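GH18 chiitnase (Pseudoalteromonas aurantia, PDB 6K7Z) probably hydrolyses chitin from within the chain, acting as a family 18 endochitinase. Local coordinates at residues P156-L161 and L206-L211; P192-S195 and D199-V202. All blocks are in the same frame, centred on the assembly; numbering follows the deposited sequence.

Contact 1 (P156-L161 and L206-L211)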
ATOM      1  N   PRO A 156      -2.775   4.712  -2.542  1.00  9.93           N
ATOM      2  CA  PRO A 156      -3.079   5.676  -3.601  1.00  8.26           C
ATOM      3  C   PRO A 156      -1.880   6.521  -3.994  1.00 10.67           C
ATOM      4  O   PRO A 156      -0.924   6.717  -3.238  1.00 10.23           O
ATOM      5  CB  PRO A 156      -4.166   6.550  -2.974  1.00  8.90           C
ATOM      6  CG  PRO A 156      -3.859   6.502  -1.517  1.00  8.06           C
ATOM      7  CD  PRO A 156      -3.390   5.106  -1.261  1.00  8.87           C
ATOM      8  N   GLN A 157      -1.956   7.031  -5.185  1.00  9.88           N
ATOM      9  CA  GLN A 157      -1.029   8.037  -5.675  1.00 13.83           C
ATOM     10  C   GLN A 157      -1.585   9.432  -5.405  1.00 11.34           C
ATOM     11  O   GLN A 157      -2.794   9.598  -5.222  1.00 12.14           O
ATOM     12  CB  GLN A 157      -0.784   7.821  -7.162  1.00 13.85           C
ATOM     13  CG  GLN A 157      -0.090   6.492  -7.416  1.00 14.24           C
ATOM     14  CD  GLN A 157      -0.197   6.046  -8.848  1.00 14.81           C
ATOM     15  OE1 GLN A 157       0.385   6.658  -9.747  1.00 17.40           O
ATOM     16  NE2 GLN A 157      -0.945   4.976  -9.074  1.00 16.41           N
ATOM     17  N   PRO A 158      -0.723  10.445  -5.334  1.00 12.91           N
ATOM     18  CA  PRO A 158      -1.155  11.769  -4.869  1.00 11.68           C
ATOM     19  C   PRO A 158      -2.332  12.329  -5.657  1.00 11.43           C
ATOM     20  O   PRO A 158      -3.236  12.913  -5.045  1.00 12.61           O
ATOM     21  CB  PRO A 158       0.105  12.632  -5.042  1.00 14.16           C
ATOM     22  CG  PRO A 158       1.224  11.668  -4.784  1.00 13.56           C
ATOM     23  CD  PRO A 158       0.752  10.352  -5.405  1.00 12.98           C
ATOM     24  N   PRO A 159      -2.375  12.201  -6.994  1.00 12.17           N
ATOM     25  CA  PRO A 159      -3.527  12.791  -7.709  1.00 13.36           C
ATOM     26  C   PRO A 159      -4.862  12.250  -7.238  1.00 15.06           C
ATOM     27  O   PRO A 159      -5.879  12.953  -7.329  1.00 13.72           O
ATOM     28  CB  PRO A 159      -3.260  12.432  -9.176  1.00 15.95           C
ATOM     29  CG  PRO A 159      -1.779  12.306  -9.266  1.00 17.90           C
ATOM     30  CD  PRO A 159      -1.372  11.684  -7.949  1.00 15.03           C
ATOM     31  N   TYR A 160      -4.880  11.023  -6.716  1.00 13.97           N
ATOM     32  CA  TYR A 160      -6.121  10.420  -6.249  1.00 13.50           C
ATOM     33  C   TYR A 160      -6.721  11.167  -5.066  1.00 14.61           C
ATOM     34  O   TYR A 160      -7.921  11.008  -4.797  1.00 14.79           O
ATOM     35  CB  TYR A 160      -5.881   8.975  -5.832  1.00 10.86           C
ATOM     36  CG  TYR A 160      -5.419   8.013  -6.910  1.00 12.55           C
ATOM     37  CD1 TYR A 160      -5.300   8.396  -8.248  1.00 14.49           C
ATOM     38  CD2 TYR A 160      -5.086   6.708  -6.573  1.00  9.87           C
ATOM     39  CE1 TYR A 160      -4.877   7.480  -9.212  1.00 13.12           C
ATOM     40  CE2 TYR A 160      -4.675   5.800  -7.521  1.00 11.31           C
ATOM     41  CZ  TYR A 160      -4.561   6.186  -8.831  1.00 12.55           C
ATOM     42  OH  TYR A 160      -4.146   5.250  -9.748  1.00 12.62           O
ATOM     43  N   LEU A 161      -5.913  11.950  -4.351  1.00 12.29           N
ATOM     44  CA  LEU A 161      -6.288  12.584  -3.089  1.00 12.76           C
ATOM     45  C   LEU A 161      -6.383  14.106  -3.190  1.00 16.16           C
ATOM     46  O   LEU A 161      -6.577  14.781  -2.172  1.00 14.92           O
ATOM     47  CB  LEU A 161      -5.279  12.203  -2.003  1.00 14.78           C
ATOM     48  CG  LEU A 161      -5.291  10.721  -1.605  1.00 12.58           C
ATOM     49  CD1 LEU A 161      -4.006  10.309  -0.906  1.00 14.90           C
ATOM     50  CD2 LEU A 161      -6.490  10.416  -0.730  1.00 15.70           C
ATOM     51  N   LEU A 206      -0.074  17.206   4.336  1.00 14.08           N
ATOM     52  CA  LEU A 206      -0.906  17.862   5.338  1.00 12.89           C
ATOM     53  C   LEU A 206      -2.357  17.963   4.868  1.00 15.84           C
ATOM     54  O   LEU A 206      -3.288  17.697   5.638  1.00 17.28           O
ATOM     55  CB  LEU A 206      -0.338  19.243   5.656  1.00 16.94           C
ATOM     56  CG  LEU A 206       1.048  19.241   6.300  1.00 19.78           C
ATOM     57  CD1 LEU A 206       1.618  20.672   6.367  1.00 22.91           C
ATOM     58  CD2 LEU A 206       0.981  18.612   7.681  1.00 16.81           C
ATOM     59  N   ASN A 207      -2.560  18.330   3.600  1.00 14.73           N
ATOM     60  CA  ASN A 207      -3.911  18.383   3.042  1.00 17.25           C
ATOM     61  C   ASN A 207      -4.604  17.035   3.158  1.00 17.66           C
ATOM     62  O   ASN A 207      -5.797  16.959   3.501  1.00 17.94           O
ATOM     63  CB  ASN A 207      -3.857  18.814   1.574  1.00 16.95           C
ATOM     64  CG  ASN A 207      -3.487  20.265   1.405  1.00 22.62           C
ATOM     65  OD1 ASN A 207      -3.550  21.041   2.353  1.00 20.23           O
ATOM     66  ND2 ASN A 207      -3.114  20.645   0.187  1.00 20.68           N
ATOM     67  N   TYR A 208      -3.876  15.953   2.865  1.00 14.30           N
ATOM     68  CA  TYR A 208      -4.496  14.633   2.883  1.00 14.56           C
ATOM     69  C   TYR A 208      -4.913  14.241   4.292  1.00 16.36           C
ATOM     70  O   TYR A 208      -5.926  13.550   4.472  1.00 16.75           O
ATOM     71  CB  TYR A 208      -3.545  13.580   2.308  1.00 13.97           C
ATOM     72  CG  TYR A 208      -3.046  13.853   0.909  1.00 13.04           C
ATOM     73  CD1 TYR A 208      -3.711  14.729   0.055  1.00 15.11           C
ATOM     74  CD2 TYR A 208      -1.903  13.226   0.438  1.00 11.59           C
ATOM     75  CE1 TYR A 208      -3.233  14.983  -1.227  1.00 13.31           C
ATOM     76  CE2 TYR A 208      -1.432  13.462  -0.840  1.00 12.60           C
ATOM     77  CZ  TYR A 208      -2.093  14.336  -1.666  1.00 14.80           C
ATOM     78  OH  TYR A 208      -1.596  14.570  -2.930  1.00 15.57           O
ATOM     79  N   THR A 209      -4.147  14.662   5.309  1.00 12.03           N
ATOM     80  CA  THR A 209      -4.533  14.320   6.674  1.00 16.00           C
ATOM     81  C   THR A 209      -5.816  15.015   7.101  1.00 17.03           C
ATOM     82  O   THR A 209      -6.423  14.604   8.095  1.00 19.15           O
ATOM     83  CB  THR A 209      -3.447  14.682   7.684  1.00 16.00           C
ATOM     84  OG1 THR A 209      -3.290  16.107   7.721  1.00 16.69           O
ATOM     85  CG2 THR A 209      -2.128  14.019   7.314  1.00 15.27           C
ATOM     86  N   LYS A 210      -6.222  16.053   6.383  1.00 16.55           N
ATOM     87  CA  LYS A 210      -7.399  16.843   6.718  1.00 19.16           C
ATOM     88  C   LYS A 210      -8.612  16.495   5.870  1.00 20.80           C
ATOM     89  O   LYS A 210      -9.652  17.153   6.002  1.00 16.24           O
ATOM     90  CB  LYS A 210      -7.078  18.331   6.579  1.00 18.58           C
ATOM     91  CG  LYS A 210      -5.982  18.791   7.530  1.00 22.13           C
ATOM     92  CD  LYS A 210      -5.687  20.276   7.351  1.00 24.98           C
ATOM     93  CE  LYS A 210      -4.511  20.707   8.208  1.00 29.83           C
ATOM     94  NZ  LYS A 210      -4.106  22.119   7.929  1.00 40.20           N
ATOM     95  N   LEU A 211      -8.506  15.489   5.004  1.00 17.48           N
ATOM     96  CA  LEU A 211      -9.674  15.003   4.285  1.00 18.35           C
ATOM     97  C   LEU A 211     -10.661  14.375   5.266  1.00 17.57           C
ATOM     98  O   LEU A 211     -10.276  13.948   6.352  1.00 17.68           O
ATOM     99  CB  LEU A 211      -9.264  13.991   3.211  1.00 18.11           C
ATOM    100  CG  LEU A 211      -8.582  14.571   1.960  1.00 15.30           C
ATOM    101  CD1 LEU A 211      -7.923  13.480   1.138  1.00 18.31           C
ATOM    102  CD2 LEU A 211      -9.564  15.359   1.101  1.00 21.71           C
TER

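Contact 2 (P192-S195 and D199-V202)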
ATOM      1  N   PRO A 192       4.965  13.305 -10.923  1.00 18.53           N
ATOM      2  CA  PRO A 192       5.222  14.746 -10.905  1.00 17.86           C
ATOM      3  C   PRO A 192       3.908  15.480 -10.657  1.00 15.89           C
ATOM      4  O   PRO A 192       2.866  14.995 -11.087  1.00 21.72           O
ATOM      5  CB  PRO A 192       5.759  15.031 -12.313  1.00 23.06           C
ATOM      6  CG  PRO A 192       6.082  13.691 -12.904  1.00 19.94           C
ATOM      7  CD  PRO A 192       5.120  12.729 -12.266  1.00 18.96           C
ATOM      8  N   PRO A 193       3.944  16.640 -10.002  1.00 20.01           N
ATOM      9  CA  PRO A 193       5.120  17.364  -9.507  1.00 18.42           C
ATOM     10  C   PRO A 193       5.510  17.024  -8.072  1.00 16.58           C
ATOM     11  O   PRO A 193       6.313  17.743  -7.472  1.00 18.70           O
ATOM     12  CB  PRO A 193       4.679  18.820  -9.601  1.00 20.34           C
ATOM     13  CG  PRO A 193       3.215  18.757  -9.309  1.00 19.72           C
ATOM     14  CD  PRO A 193       2.721  17.461  -9.913  1.00 18.77           C
ATOM     15  N   TRP A 194       4.961  15.939  -7.525  1.00 17.45           N
ATOM     16  CA  TRP A 194       5.356  15.522  -6.184  1.00 16.66           C
ATOM     17  C   TRP A 194       6.731  14.867  -6.163  1.00 13.38           C
ATOM     18  O   TRP A 194       7.455  15.004  -5.176  1.00 14.72           O
ATOM     19  CB  TRP A 194       4.337  14.547  -5.597  1.00 13.11           C
ATOM     20  CG  TRP A 194       3.026  15.167  -5.372  1.00 14.43           C
ATOM     21  CD1 TRP A 194       2.597  15.789  -4.243  1.00 14.87           C
ATOM     22  CD2 TRP A 194       1.950  15.223  -6.303  1.00 16.55           C
ATOM     23  NE1 TRP A 194       1.308  16.232  -4.410  1.00 15.99           N
ATOM     24  CE2 TRP A 194       0.889  15.902  -5.671  1.00 15.05           C
ATOM     25  CE3 TRP A 194       1.778  14.767  -7.615  1.00 16.15           C
ATOM     26  CZ2 TRP A 194      -0.325  16.145  -6.305  1.00 14.93           C
ATOM     27  CZ3 TRP A 194       0.567  15.009  -8.244  1.00 16.13           C
ATOM     28  CH2 TRP A 194      -0.468  15.684  -7.586  1.00 15.97           C
ATOM     29  N   SER A 195       7.081  14.120  -7.208  1.00 14.24           N
ATOM     30  CA  SER A 195       8.316  13.338  -7.214  1.00 14.51           C
ATOM     31  C   SER A 195       9.523  14.211  -6.911  1.00 15.30           C
ATOM     32  O   SER A 195       9.768  15.207  -7.599  1.00 17.97           O
ATOM     33  CB  SER A 195       8.494  12.649  -8.569  1.00 16.60           C
ATOM     34  OG  SER A 195       7.653  11.511  -8.697  1.00 13.89           O
ATOM     35  N   ASP A 199       8.821  20.128  -0.784  1.00 18.43           N
ATOM     36  CA  ASP A 199       7.828  21.136  -0.425  1.00 22.73           C
ATOM     37  C   ASP A 199       6.435  20.715  -0.875  1.00 16.52           C
ATOM     38  O   ASP A 199       5.460  20.835  -0.119  1.00 16.91           O
ATOM     39  CB  ASP A 199       8.206  22.483  -1.041  1.00 21.54           C
ATOM     40  CG  ASP A 199       9.610  22.895  -0.697  1.00 31.82           C
ATOM     41  OD1 ASP A 199      10.132  22.379   0.315  1.00 29.20           O
ATOM     42  OD2 ASP A 199      10.196  23.725  -1.434  1.00 32.02           O
ATOM     43  N   GLN A 200       6.326  20.205  -2.096  1.00 18.20           N
ATOM     44  CA  GLN A 200       5.026  19.759  -2.579  1.00 19.48           C
ATOM     45  C   GLN A 200       4.552  18.521  -1.819  1.00 17.07           C
ATOM     46  O   GLN A 200       3.355  18.369  -1.546  1.00 16.26           O
ATOM     47  CB  GLN A 200       5.103  19.494  -4.082  1.00 19.29           C
ATOM     48  CG  GLN A 200       3.797  19.046  -4.700  1.00 19.64           C
ATOM     49  CD  GLN A 200       2.748  20.136  -4.670  1.00 28.11           C
ATOM     50  OE1 GLN A 200       1.759  20.051  -3.928  1.00 26.20           O
ATOM     51  NE2 GLN A 200       2.961  21.178  -5.467  1.00 23.55           N
ATOM     52  N   ILE A 201       5.473  17.626  -1.458  1.00 16.71           N
ATOM     53  CA  ILE A 201       5.071  16.424  -0.729  1.00 13.81           C
ATOM     54  C   ILE A 201       4.519  16.796   0.641  1.00 14.86           C
ATOM     55  O   ILE A 201       3.501  16.246   1.093  1.00 14.43           O
ATOM     56  CB  ILE A 201       6.260  15.447  -0.619  1.00 14.18           C
ATOM     57  CG1 ILE A 201       6.627  14.893  -1.997  1.00 12.98           C
ATOM     58  CG2 ILE A 201       5.949  14.330   0.373  1.00 12.41           C
ATOM     59  CD1 ILE A 201       8.030  14.286  -2.051  1.00 12.74           C
ATOM     60  N   VAL A 202       5.169  17.748   1.316  1.00 13.62           N
ATOM     61  CA  VAL A 202       4.747  18.149   2.656  1.00 12.99           C
ATOM     62  C   VAL A 202       3.373  18.809   2.625  1.00 14.28           C
ATOM     63  O   VAL A 202       2.487  18.472   3.420  1.00 15.71           O
ATOM     64  CB  VAL A 202       5.797  19.077   3.288  1.00 15.34           C
ATOM     65  CG1 VAL A 202       5.243  19.709   4.559  1.00 14.68           C
ATOM     66  CG2 VAL A 202       7.085  18.282   3.587  1.00 14.67           C
TER

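Contact 1 (P156-L161 and L206-L211)
L161 lies over one face of the Y208 ring, its CB 3.5 Å above the plane and displaced toward the rim, while the carbonyl of P158 approaches the same ring obliquely. The pair joins two successive connections of the (β/α)8 barrel: the loop after strand 151-154 meets the end of helix 198-209, which follows strand 183-187. The CH-pi contact is nearly upright, with L161 CB 18° off the ring normal. It leans toward one side of the ring, where L161 CB is 3.5 Å from Y208 CE1, and the CD1 methyl of L161 fills in at the other side, 3.8 Å from Y208 CD2. With CG of Y208 anti to the carbonyl carbon (chi1 -56°), the ring is carried toward the loop, where the side chains of Y208 and L161 meet at about a right angle. Beyond the ring, the phenol oxygen is set against the turn of the loop, Y208 OH lying 3.3 Å from P158 CB. Y208 OH also lies 3.1 Å from P158 O, but its hydrogen bond is to E162 OE2, and P158 O accepts the backbone N-H of L161, which holds the turn closed. Y160 leads away from the helix, giving one ring face to Q157 CB and meeting F122 edge-to-face. Behind L161, the residues Y170, L184 and V186 complete a buried apolar setting. L211, just past the helix, touches V174 and brings its CD1 methyl to 3.9 Å from L161 CD2.

Contact 2 (P192-S195 and D199-V202)
W194, Q200 and I201 account for most of the surface buried here, and W194 is the residue that both others meet. The aliphatic part of Q200 lies over its five-membered ring: Q200 CG sits 3.9 Å from that ring's centroid, 29° off the normal, and is nearest to W194 CD1 at 3.5 Å. Q200 is extended at chi1 (-179°), which puts CG over the indole, but bent at chi2 (67°), presenting a methylene, not the amide, to the pi face; the amide plane is left steeply inclined to the indole. The polar ends of both residues converge on S204, one helical turn beyond Q200, whose OG is hydrogen-bonded to W194 NE1 and, weakly, to Q200 OE1. In barrel terms, this is the loop after strand 183-187 folding back on the first turn of the helix it leads into. A cis peptide between P192 and P193 shapes that loop, and the carbonyl of P193 is bonded to N197 ND2. I201 engages a different part of W194. Its CA lies at the indole edge, close to the ring plane, whereas the far end of the side chain packs on the backbone, with I201 CD1 3.3 Å from W194 O.

In the fold
Contacts 1 and 2 share helix 198-209, contact 2 at its beginning and contact 1 at its end, with centres about 12 Å apart. Along the chain, contact 2 is nested within the loop closed by contact 1. The indole of W194 joins them directly: P158 lies over the indole face opposite Q200, P158 CB being 3.4 Å from W194 CE2, and P159 CG adds a contact of 3.7 Å to W194 CZ3. Y208 OH packs 3.7 Å from W194 NE1. The loop holding P156-L161 also reaches toward the probable active site, since Q157 touches E117, the last residue of the family's DxxDxDxE signature, and bonds N191, just ahead of P192-S195.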